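Local coordinates for protein uncharacterized ACR, COG1565 superfamily (Burkholderia thailandensis, PDB 4F3N) that is of unconfirmed function but probably acts as an S-adenosyl-L-methionine-dependent methyltransferase, perhaps one that symmetrically methylates protein arginines, at residues I76-A88 with V216-Q228. Numbering follows the deposited sequence.
Sequences IPFSRYMERVLYA and VLDAMPVRLVAKQ
Tyr87 and Ala219 are joined by a hydrogen bond: the phenol OH of Tyr87 donates to Ala219 O at 2.7 Å. That oxygen lies at the ring's edge, whereas the hydroxyl stands 56° out of the carbonyl plane, above it rather than on a lone pair. A weaker bond runs from Val222 N to Met82 SD (3.6 Å, 159° at the hydrogen); Met82 reaches it because CG is anti to the backbone N (chi1 -170°) and the chain stays extended beyond. One water accepts from both Phe78 N and Leu224 N, bridging the helix start to the strand.

Van der Waals packing, mostly apolar, surrounds these bonds. Leu224 CD1 sits over one face of the Phe78 ring, 3.8 Å from its centroid, a CH-pi contact, while Val222 O approaches the ring edge. The Pro221 ring lies along the helix, its CB 3.5 Å from Ser79 O and its CG 3.9 Å from Glu83 CB.

In the conformer given, one of two deposited, Arg223 bends at chi3 and lays one guanidinium face on Pro77, whose CB lies 3.6 Å above the plane; in it NE also forms a salt bridge with Glu234.

Helix 78-87 thus packs along the segment leading from strand 210-214 of the seven-stranded sheet, which carries the S-adenosyl-L-homocysteine-binding Asn214, into the separate antiparallel sheet, consistent with a Rossmann-like methyltransferase bearing an added subdomain.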
ATOM      1  N   ILE A  76     -12.600 -21.127  -3.766  1.00 10.18           N
ATOM      2  CA  ILE A  76     -12.780 -19.685  -3.886  1.00  9.87           C
ATOM      3  C   ILE A  76     -11.502 -19.030  -4.424  1.00  9.50           C
ATOM      4  O   ILE A  76     -10.378 -19.558  -4.238  1.00  9.26           O
ATOM      5  CB  ILE A  76     -13.150 -19.034  -2.540  1.00  9.39           C
ATOM      6  CG1 ILE A  76     -12.044 -19.250  -1.489  1.00  8.73           C
ATOM      7  CG2 ILE A  76     -14.462 -19.606  -2.072  1.00  9.99           C
ATOM      8  CD1 ILE A  76     -12.240 -18.451  -0.198  1.00  8.52           C
ATOM      9  N   PRO A  77     -11.653 -17.901  -5.118  1.00  9.50           N
ATOM     10  CA  PRO A  77     -10.411 -17.234  -5.535  1.00  9.30           C
ATOM     11  C   PRO A  77      -9.573 -16.746  -4.326  1.00  8.81           C
ATOM     12  O   PRO A  77     -10.112 -16.527  -3.243  1.00  7.81           O
ATOM     13  CB  PRO A  77     -10.900 -16.074  -6.408  1.00  9.95           C
ATOM     14  CG  PRO A  77     -12.317 -15.876  -6.062  1.00 10.55           C
ATOM     15  CD  PRO A  77     -12.870 -17.132  -5.475  1.00 10.22           C
ATOM     16  N   PHE A  78      -8.264 -16.573  -4.517  1.00  8.45           N
ATOM     17  CA  PHE A  78      -7.415 -16.140  -3.421  1.00  8.43           C
ATOM     18  C   PHE A  78      -7.797 -14.744  -2.936  1.00  8.47           C
ATOM     19  O   PHE A  78      -7.662 -14.432  -1.735  1.00  8.36           O
ATOM     20  CB  PHE A  78      -5.946 -16.174  -3.810  1.00  8.42           C
ATOM     21  CG  PHE A  78      -5.039 -15.933  -2.654  1.00  8.02           C
ATOM     22  CD1 PHE A  78      -4.398 -14.721  -2.512  1.00  8.14           C
ATOM     23  CD2 PHE A  78      -4.886 -16.903  -1.643  1.00  8.13           C
ATOM     24  CE1 PHE A  78      -3.589 -14.476  -1.426  1.00  8.06           C
ATOM     25  CE2 PHE A  78      -4.106 -16.629  -0.539  1.00  7.91           C
ATOM     26  CZ  PHE A  78      -3.471 -15.407  -0.432  1.00  7.82           C
ATOM     27  N   SER A  79      -8.281 -13.919  -3.853  1.00  8.91           N
ATOM     28  CA  SER A  79      -8.717 -12.537  -3.493  1.00  9.39           C
ATOM     29  C   SER A  79      -9.762 -12.577  -2.373  1.00  9.55           C
ATOM     30  O   SER A  79      -9.782 -11.730  -1.473  1.00  8.88           O
ATOM     31  CB  SER A  79      -9.272 -11.803  -4.715  1.00  9.92           C
ATOM     32  OG  SER A  79     -10.222 -12.617  -5.441  1.00 10.41           O
ATOM     33  N   ARG A  80     -10.657 -13.548  -2.470  1.00  9.91           N
ATOM     34  CA  ARG A  80     -11.773 -13.639  -1.516  1.00 10.78           C
ATOM     35  C   ARG A  80     -11.225 -14.095  -0.141  1.00 10.25           C
ATOM     36  O   ARG A  80     -11.604 -13.577   0.905  1.00 10.30           O
ATOM     37  CB  ARG A  80     -12.816 -14.600  -2.034  1.00 12.20           C
ATOM     38  CG  ARG A  80     -13.966 -14.815  -1.058  1.00 13.61           C
ATOM     39  CD  ARG A  80     -14.722 -13.548  -0.704  1.00 15.62           C
ATOM     40  NE  ARG A  80     -15.823 -13.925   0.173  1.00 17.21           N
ATOM     41  CZ  ARG A  80     -16.595 -13.063   0.811  1.00 19.44           C
ATOM     42  NH1 ARG A  80     -16.422 -11.741   0.672  1.00 20.45           N
ATOM     43  NH2 ARG A  80     -17.530 -13.535   1.616  1.00 21.23           N
ATOM     44  N   TYR A  81     -10.362 -15.109  -0.178  1.00  9.53           N
ATOM     45  CA  TYR A  81      -9.666 -15.562   1.006  1.00  9.21           C
ATOM     46  C   TYR A  81      -8.936 -14.405   1.678  1.00  9.32           C
ATOM     47  O   TYR A  81      -9.089 -14.153   2.889  1.00  9.08           O
ATOM     48  CB  TYR A  81      -8.697 -16.722   0.664  1.00  9.01           C
ATOM     49  CG  TYR A  81      -7.891 -17.149   1.849  1.00  8.62           C
ATOM     50  CD1 TYR A  81      -8.385 -18.081   2.741  1.00  8.90           C
ATOM     51  CD2 TYR A  81      -6.636 -16.592   2.102  1.00  8.67           C
ATOM     52  CE1 TYR A  81      -7.641 -18.470   3.871  1.00  8.80           C
ATOM     53  CE2 TYR A  81      -5.922 -16.934   3.218  1.00  8.65           C
ATOM     54  CZ  TYR A  81      -6.428 -17.840   4.118  1.00  8.90           C
ATOM     55  OH  TYR A  81      -5.687 -18.181   5.243  1.00  9.15           O
ATOM     56  N   MET A  82      -8.138 -13.695   0.889  1.00  9.53           N
ATOM     57  CA  MET A  82      -7.331 -12.623   1.420  1.00  9.76           C
ATOM     58  C   MET A  82      -8.230 -11.505   1.952  1.00 10.81           C
ATOM     59  O   MET A  82      -7.982 -10.938   3.008  1.00 10.66           O
ATOM     60  CB  MET A  82      -6.421 -12.073   0.321  1.00  9.67           C
ATOM     61  CG  MET A  82      -5.374 -11.120   0.824  1.00  9.85           C
ATOM     62  SD  MET A  82      -4.264 -10.742  -0.529  1.00 10.17           S
ATOM     63  CE  MET A  82      -3.648  -9.154   0.005  1.00  9.84           C
ATOM     64  N   GLU A  83      -9.302 -11.214   1.227  1.00 12.11           N
ATOM     65  CA  GLU A  83     -10.231 -10.155   1.700  1.00 14.21           C
ATOM     66  C   GLU A  83     -10.758 -10.492   3.085  1.00 13.95           C
ATOM     67  O   GLU A  83     -10.805  -9.630   3.998  1.00 13.64           O
ATOM     68  CB  GLU A  83     -11.383  -9.956   0.740  1.00 16.77           C
ATOM     69  CG  GLU A  83     -12.473  -8.988   1.250  1.00 21.47           C
ATOM     70  CD  GLU A  83     -13.701  -8.993   0.361  1.00 26.08           C
ATOM     71  OE1 GLU A  83     -13.720  -9.723  -0.661  1.00 31.30           O
ATOM     72  OE2 GLU A  83     -14.694  -8.312   0.715  1.00 34.26           O
ATOM     73  N   ARG A  84     -11.172 -11.740   3.270  1.00 12.99           N
ATOM     74  CA  ARG A  84     -11.778 -12.108   4.524  1.00 14.23           C
ATOM     75  C   ARG A  84     -10.782 -12.192   5.703  1.00 12.73           C
ATOM     76  O   ARG A  84     -11.077 -11.696   6.806  1.00 12.86           O
ATOM     77  CB  ARG A  84     -12.590 -13.416   4.349  1.00 16.00           C
ATOM     78  CG  ARG A  84     -13.845 -13.251   3.510  1.00 18.91           C
ATOM     79  CD  ARG A  84     -14.778 -12.181   4.058  1.00 21.67           C
ATOM     80  NE  ARG A  84     -15.400 -12.578   5.320  1.00 24.43           N
ATOM     81  CZ  ARG A  84     -16.241 -11.803   6.018  1.00 25.44           C
ATOM     82  NH1 ARG A  84     -16.775 -12.241   7.154  1.00 26.24           N
ATOM     83  NH2 ARG A  84     -16.536 -10.582   5.595  1.00 26.54           N
ATOM     84  N   VAL A  85      -9.603 -12.771   5.489  1.00 12.17           N
ATOM     85  CA  VAL A  85      -8.665 -12.936   6.604  1.00 12.40           C
ATOM     86  C   VAL A  85      -8.071 -11.595   7.021  1.00 12.30           C
ATOM     87  O   VAL A  85      -7.720 -11.392   8.204  1.00 13.41           O
ATOM     88  CB  VAL A  85      -7.559 -13.982   6.355  1.00 12.01           C
ATOM     89  CG1 VAL A  85      -8.166 -15.345   6.006  1.00 11.32           C
ATOM     90  CG2 VAL A  85      -6.587 -13.503   5.293  1.00 12.33           C
ATOM     91  N   LEU A  86      -8.017 -10.635   6.092  1.00 11.82           N
ATOM     92  CA  LEU A  86      -7.478  -9.332   6.410  1.00 12.13           C
ATOM     93  C   LEU A  86      -8.562  -8.366   6.917  1.00 13.02           C
ATOM     94  O   LEU A  86      -8.300  -7.590   7.816  1.00 13.97           O
ATOM     95  CB  LEU A  86      -6.743  -8.738   5.198  1.00 11.67           C
ATOM     96  CG  LEU A  86      -5.475  -9.455   4.680  1.00 11.21           C
ATOM     97  CD1 LEU A  86      -4.851  -8.655   3.528  1.00 11.16           C
ATOM     98  CD2 LEU A  86      -4.482  -9.594   5.825  1.00 11.37           C
ATOM     99  N   TYR A  87      -9.753  -8.438   6.343  1.00 13.33           N
ATOM    100  CA  TYR A  87     -10.759  -7.372   6.510  1.00 14.58           C
ATOM    101  C   TYR A  87     -12.101  -7.839   7.082  1.00 15.53           C
ATOM    102  O   TYR A  87     -13.017  -7.024   7.189  1.00 16.36           O
ATOM    103  CB  TYR A  87     -10.962  -6.610   5.206  1.00 14.85           C
ATOM    104  CG  TYR A  87      -9.681  -6.040   4.663  1.00 14.93           C
ATOM    105  CD1 TYR A  87      -9.044  -5.004   5.334  1.00 15.82           C
ATOM    106  CD2 TYR A  87      -9.072  -6.560   3.532  1.00 14.49           C
ATOM    107  CE1 TYR A  87      -7.842  -4.497   4.900  1.00 15.76           C
ATOM    108  CE2 TYR A  87      -7.853  -6.046   3.069  1.00 14.66           C
ATOM    109  CZ  TYR A  87      -7.253  -5.011   3.750  1.00 15.52           C
ATOM    110  OH  TYR A  87      -6.036  -4.431   3.387  1.00 15.74           O
ATOM    111  N   ALA A  88     -12.242  -9.110   7.485  1.00 15.35           N
ATOM    112  CA  ALA A  88     -13.531  -9.540   8.091  1.00 17.24           C
ATOM    113  C   ALA A  88     -13.822  -8.704   9.346  1.00 18.93           C
ATOM    114  O   ALA A  88     -12.966  -8.582  10.189  1.00 19.04           O
ATOM    115  CB  ALA A  88     -13.500 -11.021   8.461  1.00 16.66           C
ATOM    116  N   VAL A 216      -0.754   1.206   1.115  1.00  9.61           N
ATOM    117  CA  VAL A 216      -2.113   0.717   1.079  1.00  9.89           C
ATOM    118  C   VAL A 216      -2.390  -0.172  -0.121  1.00  9.57           C
ATOM    119  O   VAL A 216      -3.193  -1.117   0.011  1.00 10.18           O
ATOM    120  CB  VAL A 216      -3.172   1.851   1.187  1.00 10.31           C
ATOM    121  CG1 VAL A 216      -3.004   2.591   2.520  1.00 11.11           C
ATOM    122  CG2 VAL A 216      -3.077   2.842   0.068  1.00 10.42           C
ATOM    123  N   LEU A 217      -1.728   0.060  -1.251  1.00  9.16           N
ATOM    124  CA  LEU A 217      -1.947  -0.774  -2.435  1.00  8.99           C
ATOM    125  C   LEU A 217      -1.506  -2.213  -2.211  1.00  8.67           C
ATOM    126  O   LEU A 217      -2.204  -3.180  -2.684  1.00  9.18           O
ATOM    127  CB  LEU A 217      -1.258  -0.189  -3.654  1.00  8.89           C
ATOM    128  CG  LEU A 217      -1.752   1.187  -4.152  1.00  9.38           C
ATOM    129  CD1 LEU A 217      -0.886   1.625  -5.329  1.00  9.16           C
ATOM    130  CD2 LEU A 217      -3.253   1.249  -4.513  1.00  9.73           C
ATOM    131  N   ASP A 218      -0.436  -2.383  -1.422  1.00  8.44           N
ATOM    132  CA  ASP A 218       0.139  -3.704  -1.167  1.00  8.43           C
ATOM    133  C   ASP A 218      -0.770  -4.612  -0.344  1.00  9.25           C
ATOM    134  O   ASP A 218      -0.538  -5.806  -0.325  1.00  9.50           O
ATOM    135  CB  ASP A 218       1.529  -3.599  -0.532  1.00  8.42           C
ATOM    136  CG  ASP A 218       1.506  -2.975   0.832  1.00  8.73           C
ATOM    137  OD1 ASP A 218       0.720  -3.449   1.674  1.00  9.14           O
ATOM    138  OD2 ASP A 218       2.266  -1.995   1.094  1.00  8.28           O
ATOM    139  N   ALA A 219      -1.796  -4.053   0.295  1.00  9.53           N
ATOM    140  CA  ALA A 219      -2.663  -4.858   1.205  1.00 10.41           C
ATOM    141  C   ALA A 219      -4.041  -5.064   0.618  1.00 10.81           C
ATOM    142  O   ALA A 219      -4.913  -5.659   1.261  1.00 10.83           O
ATOM    143  CB  ALA A 219      -2.785  -4.194   2.554  1.00 10.81           C
ATOM    144  N   MET A 220      -4.219  -4.608  -0.617  1.00 10.84           N
ATOM    145  CA  MET A 220      -5.478  -4.868  -1.321  1.00 10.83           C
ATOM    146  C   MET A 220      -5.483  -6.280  -1.927  1.00  9.95           C
ATOM    147  O   MET A 220      -4.444  -6.790  -2.354  1.00  8.89           O
ATOM    148  CB  MET A 220      -5.727  -3.795  -2.337  1.00 11.86           C
ATOM    149  CG  MET A 220      -5.897  -2.465  -1.622  1.00 13.38           C
ATOM    150  SD  MET A 220      -6.270  -1.093  -2.680  1.00 14.79           S
ATOM    151  CE  MET A 220      -6.329   0.261  -1.514  1.00 13.71           C
ATOM    152  N   PRO A 221      -6.645  -6.942  -1.890  1.00  9.55           N
ATOM    153  CA  PRO A 221      -6.655  -8.349  -2.269  1.00  9.29           C
ATOM    154  C   PRO A 221      -6.094  -8.590  -3.652  1.00  9.21           C
ATOM    155  O   PRO A 221      -6.362  -7.824  -4.587  1.00  9.07           O
ATOM    156  CB  PRO A 221      -8.160  -8.685  -2.226  1.00  9.60           C
ATOM    157  CG  PRO A 221      -8.708  -7.802  -1.194  1.00 10.21           C
ATOM    158  CD  PRO A 221      -7.921  -6.530  -1.279  1.00 10.35           C
ATOM    159  N   VAL A 222      -5.317  -9.657  -3.785  1.00  8.84           N
ATOM    160  CA  VAL A 222      -4.787 -10.059  -5.090  1.00  9.21           C
ATOM    161  C   VAL A 222      -5.369 -11.414  -5.475  1.00  9.18           C
ATOM    162  O   VAL A 222      -5.800 -12.176  -4.600  1.00  8.56           O
ATOM    163  CB  VAL A 222      -3.250 -10.145  -5.113  1.00  9.26           C
ATOM    164  CG1 VAL A 222      -2.629  -8.765  -4.829  1.00  9.66           C
ATOM    165  CG2 VAL A 222      -2.694 -11.208  -4.117  1.00  9.40           C
ATOM    166  N   ARG A 223      -5.412 -11.689  -6.780  1.00  9.44           N
ATOM    167  CA  ARG A 223      -5.688 -13.047  -7.235  0.50  9.78           C
ATOM    168  C   ARG A 223      -4.338 -13.679  -7.575  1.00  9.47           C
ATOM    169  O   ARG A 223      -3.371 -12.987  -7.869  1.00  9.68           O
ATOM    170  CB  ARG A 223      -6.686 -13.028  -8.396  0.50 10.84           C
ATOM    171  CG  ARG A 223      -8.103 -12.748  -7.916  0.50 11.77           C
ATOM    172  CD  ARG A 223      -9.101 -12.402  -9.027  0.50 13.27           C
ATOM    173  NE  ARG A 223      -9.867 -13.549  -9.472  0.50 14.66           N
ATOM    174  CZ  ARG A 223     -11.180 -13.739  -9.271  0.50 16.10           C
ATOM    175  NH1 ARG A 223     -11.930 -12.846  -8.629  0.50 17.65           N
ATOM    176  NH2 ARG A 223     -11.764 -14.834  -9.732  0.50 16.44           N
ATOM    177  N   LEU A 224      -4.261 -14.992  -7.507  1.00  9.29           N
ATOM    178  CA  LEU A 224      -3.069 -15.700  -7.888  1.00  9.42           C
ATOM    179  C   LEU A 224      -3.302 -16.427  -9.199  1.00  9.71           C
ATOM    180  O   LEU A 224      -4.378 -16.978  -9.466  1.00  9.63           O
ATOM    181  CB  LEU A 224      -2.694 -16.685  -6.798  1.00  9.19           C
ATOM    182  CG  LEU A 224      -2.409 -16.058  -5.415  1.00  9.12           C
ATOM    183  CD1 LEU A 224      -2.152 -17.091  -4.320  1.00  9.11           C
ATOM    184  CD2 LEU A 224      -1.206 -15.129  -5.511  1.00  9.40           C
ATOM    185  N   VAL A 225      -2.273 -16.443 -10.026  1.00 10.44           N
ATOM    186  CA  VAL A 225      -2.386 -17.101 -11.318  1.00 10.98           C
ATOM    187  C   VAL A 225      -1.180 -17.997 -11.505  1.00 11.82           C
ATOM    188  O   VAL A 225      -0.080 -17.665 -11.039  1.00 12.01           O
ATOM    189  CB  VAL A 225      -2.513 -16.079 -12.458  1.00 11.21           C
ATOM    190  CG1 VAL A 225      -3.811 -15.280 -12.308  1.00 11.63           C
ATOM    191  CG2 VAL A 225      -1.285 -15.128 -12.565  1.00 11.70           C
ATOM    192  N   ALA A 226      -1.386 -19.145 -12.143  1.00 12.85           N
ATOM    193  CA  ALA A 226      -0.324 -20.133 -12.281  1.00 13.66           C
ATOM    194  C   ALA A 226      -0.251 -20.587 -13.727  1.00 15.22           C
ATOM    195  O   ALA A 226      -1.277 -20.844 -14.353  1.00 14.57           O
ATOM    196  CB  ALA A 226      -0.591 -21.352 -11.381  1.00 14.05           C
ATOM    197  N   LYS A 227       0.962 -20.739 -14.216  1.00 16.65           N
ATOM    198  CA  LYS A 227       1.198 -21.173 -15.607  1.00 19.30           C
ATOM    199  C   LYS A 227       1.282 -22.667 -15.675  1.00 21.31           C
ATOM    200  O   LYS A 227       2.242 -23.260 -15.179  1.00 20.40           O
ATOM    201  CB  LYS A 227       2.497 -20.581 -16.139  1.00 20.56           C
ATOM    202  CG  LYS A 227       2.772 -20.961 -17.608  1.00 23.17           C
ATOM    203  CD  LYS A 227       1.845 -20.247 -18.569  1.00 25.42           C
ATOM    204  CE  LYS A 227       2.089 -20.637 -20.038  1.00 27.41           C
ATOM    205  NZ  LYS A 227       3.482 -20.373 -20.463  1.00 28.81           N
ATOM    206  N   GLN A 228       0.260 -23.277 -16.267  1.00 23.67           N
ATOM    207  CA  GLN A 228       0.203 -24.708 -16.548  0.50 24.43           C
ATOM    208  C   GLN A 228       0.605 -24.941 -18.001  1.00 25.55           C
ATOM    209  O   GLN A 228       0.618 -23.980 -18.820  1.00 25.27           O
ATOM    210  CB  GLN A 228      -1.220 -25.252 -16.340  0.50 24.64           C
ATOM    211  CG  GLN A 228      -1.648 -25.377 -14.888  0.50 23.87           C
ATOM    212  CD  GLN A 228      -3.005 -26.040 -14.719  0.50 23.63           C
ATOM    213  OE1 GLN A 228      -3.848 -26.026 -15.629  0.50 23.92           O
ATOM    214  NE2 GLN A 228      -3.222 -26.635 -13.552  0.50 21.69           N
TER
HETATM  215  O   HOH W   1      -6.991 -16.348  -7.094  1.00  7.34           O